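Local coordinates for protein Can2 (Sulfobacillus thermosulfidooxidans, PDB 7BDV) that binds the second messenger cyclic tetra-adenylate through a CARF domain and acts as a dual-specificity nuclease that potentiates type III CRISPR defence, at residues K165-N177 with Q232-Y245. Sequence-based numbering, arbitrary orientation.
Sequences KTWREVEDLFAQN and QARQFINGGWFEHY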
# COMPACT_ATOMS: atom_id res chain seq x y z
N LYS A 165 -0.12 5.94 -37.25
CA LYS A 165 0.12 6.64 -38.54
C LYS A 165 1.35 6.03 -39.23
O LYS A 165 1.60 4.82 -39.04
CB LYS A 165 0.28 8.14 -38.28
N THR A 166 2.12 6.84 -39.96
CA THR A 166 3.48 6.50 -40.48
C THR A 166 4.41 6.08 -39.33
O THR A 166 5.33 5.28 -39.58
CB THR A 166 4.07 7.69 -41.26
N TRP A 167 4.12 6.49 -38.08
CA TRP A 167 5.09 6.70 -36.98
C TRP A 167 5.50 5.44 -36.26
O TRP A 167 6.37 5.59 -35.40
CB TRP A 167 4.52 7.67 -35.95
CG TRP A 167 4.15 9.00 -36.52
CD1 TRP A 167 4.60 9.54 -37.69
CD2 TRP A 167 3.22 9.94 -35.97
NE1 TRP A 167 4.05 10.77 -37.88
CE2 TRP A 167 3.19 11.04 -36.85
CE3 TRP A 167 2.45 9.97 -34.81
CZ2 TRP A 167 2.41 12.17 -36.61
CZ3 TRP A 167 1.66 11.08 -34.58
CH2 TRP A 167 1.64 12.15 -35.47
N ARG A 168 4.93 4.28 -36.58
CA ARG A 168 5.35 2.97 -36.01
C ARG A 168 6.86 2.74 -36.26
O ARG A 168 7.55 2.23 -35.33
CB ARG A 168 4.51 1.84 -36.62
N GLU A 169 7.35 3.09 -37.45
CA GLU A 169 8.79 2.96 -37.81
C GLU A 169 9.63 3.80 -36.84
O GLU A 169 10.69 3.31 -36.43
CB GLU A 169 9.05 3.40 -39.25
N VAL A 170 9.17 5.00 -36.50
CA VAL A 170 9.89 5.96 -35.61
C VAL A 170 9.96 5.36 -34.21
O VAL A 170 11.06 5.37 -33.61
CB VAL A 170 9.23 7.35 -35.61
CG1 VAL A 170 10.01 8.33 -34.74
CG2 VAL A 170 9.10 7.92 -37.01
N GLU A 171 8.82 4.84 -33.74
CA GLU A 171 8.63 4.17 -32.43
C GLU A 171 9.70 3.08 -32.25
O GLU A 171 10.39 3.10 -31.19
CB GLU A 171 7.21 3.61 -32.39
CG GLU A 171 6.89 2.80 -31.17
CD GLU A 171 5.62 1.96 -31.36
OE1 GLU A 171 4.65 2.48 -31.98
OE2 GLU A 171 5.63 0.79 -30.93
N ASP A 172 9.85 2.19 -33.24
CA ASP A 172 10.85 1.08 -33.24
C ASP A 172 12.28 1.67 -33.21
O ASP A 172 13.12 1.14 -32.45
CB ASP A 172 10.72 0.14 -34.45
CG ASP A 172 9.37 -0.53 -34.66
OD1 ASP A 172 8.63 -0.75 -33.67
OD2 ASP A 172 9.07 -0.85 -35.83
N LEU A 173 12.56 2.72 -34.00
CA LEU A 173 13.92 3.34 -34.08
C LEU A 173 14.26 4.02 -32.75
O LEU A 173 15.41 3.91 -32.32
CB LEU A 173 13.97 4.34 -35.24
N PHE A 174 13.29 4.67 -32.10
CA PHE A 174 13.45 5.33 -30.78
C PHE A 174 13.79 4.31 -29.72
O PHE A 174 14.69 4.58 -28.88
CB PHE A 174 12.18 6.08 -30.40
CG PHE A 174 11.99 7.42 -31.06
CD1 PHE A 174 12.87 7.90 -32.01
CD2 PHE A 174 10.91 8.21 -30.72
CE1 PHE A 174 12.67 9.12 -32.62
CE2 PHE A 174 10.73 9.45 -31.30
CZ PHE A 174 11.61 9.91 -32.24
N ALA A 175 13.08 3.18 -29.73
CA ALA A 175 13.26 2.06 -28.77
C ALA A 175 14.66 1.46 -28.96
O ALA A 175 15.35 1.28 -27.92
CB ALA A 175 12.19 1.01 -28.94
N GLN A 176 15.05 1.18 -30.21
CA GLN A 176 16.37 0.56 -30.55
C GLN A 176 17.50 1.55 -30.25
O GLN A 176 18.59 1.09 -29.88
CB GLN A 176 16.38 0.14 -32.02
CG GLN A 176 17.65 -0.58 -32.45
CD GLN A 176 17.80 -1.89 -31.71
OE1 GLN A 176 16.93 -2.76 -31.77
NE2 GLN A 176 18.91 -2.03 -30.99
N ASN A 177 17.26 2.85 -30.39
CA ASN A 177 18.30 3.91 -30.25
C ASN A 177 18.17 4.68 -28.94
O ASN A 177 18.80 5.73 -28.86
CB ASN A 177 18.24 4.91 -31.41
CG ASN A 177 18.62 4.30 -32.74
OD1 ASN A 177 19.43 3.37 -32.79
ND2 ASN A 177 18.04 4.81 -33.81
N GLN A 232 -1.11 15.71 -32.06
CA GLN A 232 -0.89 14.25 -31.95
C GLN A 232 0.62 13.98 -32.08
O GLN A 232 1.10 13.12 -31.32
CB GLN A 232 -1.82 13.44 -32.84
CG GLN A 232 -1.36 13.23 -34.26
CD GLN A 232 -2.31 12.31 -34.99
OE1 GLN A 232 -3.07 11.56 -34.37
NE2 GLN A 232 -2.28 12.34 -36.31
N ALA A 233 1.33 14.70 -32.95
CA ALA A 233 2.81 14.63 -33.07
C ALA A 233 3.46 15.00 -31.73
O ALA A 233 4.43 14.32 -31.34
CB ALA A 233 3.29 15.51 -34.19
N ARG A 234 2.97 16.05 -31.08
CA ARG A 234 3.49 16.52 -29.77
C ARG A 234 3.30 15.41 -28.73
O ARG A 234 4.28 15.06 -28.06
CB ARG A 234 2.79 17.81 -29.32
CG ARG A 234 3.46 18.51 -28.15
CD ARG A 234 2.63 19.68 -27.66
NE ARG A 234 1.28 19.25 -27.29
CZ ARG A 234 0.91 18.79 -26.10
NH1 ARG A 234 1.78 18.73 -25.09
N GLN A 235 2.09 14.85 -28.64
CA GLN A 235 1.75 13.75 -27.69
C GLN A 235 2.72 12.58 -27.88
O GLN A 235 3.23 12.07 -26.85
CB GLN A 235 0.31 13.29 -27.89
CG GLN A 235 -0.72 14.23 -27.27
CD GLN A 235 -2.12 13.68 -27.41
OE1 GLN A 235 -2.33 12.47 -27.39
NE2 GLN A 235 -3.09 14.57 -27.54
N PHE A 236 2.96 12.18 -29.13
CA PHE A 236 3.89 11.09 -29.53
C PHE A 236 5.30 11.41 -29.00
O PHE A 236 5.97 10.50 -28.52
CB PHE A 236 3.87 10.89 -31.04
CG PHE A 236 4.74 9.78 -31.55
CD1 PHE A 236 4.27 8.47 -31.64
CD2 PHE A 236 6.06 10.02 -31.92
CE1 PHE A 236 5.08 7.44 -32.10
CE2 PHE A 236 6.86 8.99 -32.38
CZ PHE A 236 6.36 7.70 -32.49
N ILE A 237 5.76 12.65 -29.09
CA ILE A 237 7.14 13.01 -28.64
C ILE A 237 7.15 13.16 -27.12
O ILE A 237 8.22 12.92 -26.51
CB ILE A 237 7.65 14.25 -29.37
CG1 ILE A 237 7.72 13.99 -30.87
CG2 ILE A 237 8.97 14.72 -28.80
CD1 ILE A 237 8.74 12.95 -31.28
N ASN A 238 5.98 13.49 -26.54
CA ASN A 238 5.76 13.62 -25.07
C ASN A 238 5.66 12.23 -24.43
O ASN A 238 4.71 11.97 -23.68
CB ASN A 238 4.53 14.48 -24.78
CG ASN A 238 4.51 15.05 -23.38
OD1 ASN A 238 5.56 15.22 -22.76
ND2 ASN A 238 3.33 15.32 -22.87
N GLY A 239 6.65 11.37 -24.67
CA GLY A 239 6.72 9.99 -24.15
C GLY A 239 5.65 9.07 -24.73
O GLY A 239 5.62 7.90 -24.31
N GLY A 240 4.76 9.54 -25.61
CA GLY A 240 3.73 8.66 -26.20
C GLY A 240 4.36 7.51 -26.98
O GLY A 240 3.83 6.40 -26.96
N TRP A 241 5.45 7.77 -27.71
CA TRP A 241 6.14 6.73 -28.50
C TRP A 241 6.51 5.55 -27.58
O TRP A 241 6.38 4.35 -28.00
CB TRP A 241 7.35 7.31 -29.21
CG TRP A 241 8.47 7.68 -28.28
CD1 TRP A 241 8.71 8.91 -27.78
CD2 TRP A 241 9.52 6.83 -27.78
NE1 TRP A 241 9.88 8.91 -27.06
CE2 TRP A 241 10.37 7.64 -27.00
CE3 TRP A 241 9.85 5.48 -27.95
CZ2 TRP A 241 11.48 7.14 -26.33
CZ3 TRP A 241 10.95 4.99 -27.27
CH2 TRP A 241 11.75 5.81 -26.48
N PHE A 242 6.96 5.83 -26.35
CA PHE A 242 7.43 4.75 -25.44
C PHE A 242 6.22 3.99 -24.88
O PHE A 242 6.33 2.78 -24.71
CB PHE A 242 8.26 5.32 -24.30
CG PHE A 242 8.80 4.24 -23.39
CD1 PHE A 242 9.68 3.30 -23.90
CD2 PHE A 242 8.36 4.12 -22.07
CE1 PHE A 242 10.15 2.29 -23.07
CE2 PHE A 242 8.86 3.12 -21.25
CZ PHE A 242 9.74 2.20 -21.76
N GLU A 243 5.12 4.67 -24.61
CA GLU A 243 3.84 4.03 -24.18
C GLU A 243 3.42 3.04 -25.26
O GLU A 243 3.01 1.98 -24.93
CB GLU A 243 2.75 5.08 -23.94
CG GLU A 243 3.12 6.13 -22.89
CD GLU A 243 2.01 7.11 -22.53
OE1 GLU A 243 0.92 6.64 -22.08
OE2 GLU A 243 2.23 8.36 -22.68
N HIS A 244 3.52 3.39 -26.54
CA HIS A 244 3.13 2.50 -27.67
C HIS A 244 4.14 1.35 -27.73
O HIS A 244 3.75 0.19 -27.97
CB HIS A 244 3.05 3.27 -28.97
CG HIS A 244 1.86 4.13 -29.13
ND1 HIS A 244 1.93 5.51 -29.00
CD2 HIS A 244 0.58 3.83 -29.44
CE1 HIS A 244 0.73 6.03 -29.19
NE2 HIS A 244 -0.12 5.01 -29.48
N TYR A 245 5.43 1.63 -27.51
CA TYR A 245 6.46 0.56 -27.53
C TYR A 245 6.07 -0.52 -26.50
O TYR A 245 6.06 -1.72 -26.81
CB TYR A 245 7.85 1.16 -27.32
CG TYR A 245 8.93 0.11 -27.22
CD1 TYR A 245 9.22 -0.71 -28.30
CD2 TYR A 245 9.62 -0.08 -26.04
CE1 TYR A 245 10.16 -1.73 -28.19
CE2 TYR A 245 10.55 -1.09 -25.91
CZ TYR A 245 10.88 -1.86 -27.01
OH TYR A 245 11.80 -2.84 -26.81
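The carbonyl oxygen Gly240 O takes two bonds from His244, a residue touched by Glu171 of the crossing helix. One comes from the backbone His244 N. The other comes from His244 ND1, 2.9 Å from Gly240 O, bent and above the carbonyl plane. This bond holds the imidazole back toward the preceding turn. His244 CB lies 3.5 Å from Glu171 OE1. Glu171 is a knob in a hole formed by Phe236, Trp241, His244 and Tyr245. Its CG stands anti to the backbone N (chi1 175°), and the extended chain carries the carboxylate to the second helix, with OE2 by Tyr245 CA. A weak bond joins Glu171 OE2 to Ser248 OG.

No hydrogen bond links the two segments; the contact rests largely on apolar and aromatic packing. Phe174 CB sits over the six-membered ring of Trp241, 3.6 Å from its centroid. The edge of the Phe174 ring meets the five-membered ring of Trp241 in a T-shaped pair, planes at 79°. Ala175 CB lies over the centre of the Tyr245 ring, 3.5 Å from its centroid. Trp167 CB lies over one face of Phe236, while Trp167 CH2 reaches Gln232 CG at 3.4 Å. The indole NE1 of Trp167 bonds to Ala213 O. Leu185, Leu206 and Leu210 add to the apolar surroundings of Phe174.

The wider pi-type turn at 236-240 starts at Phe236 and ends just before Trp241; both side chains point toward helix 168-176. The axes of helix 168-176 and segment 232-245 approach to 9.3 Å and cross at -88°. This is nearly perpendicular helix packing against long helix 231-254, within the Card1-like endonuclease family region.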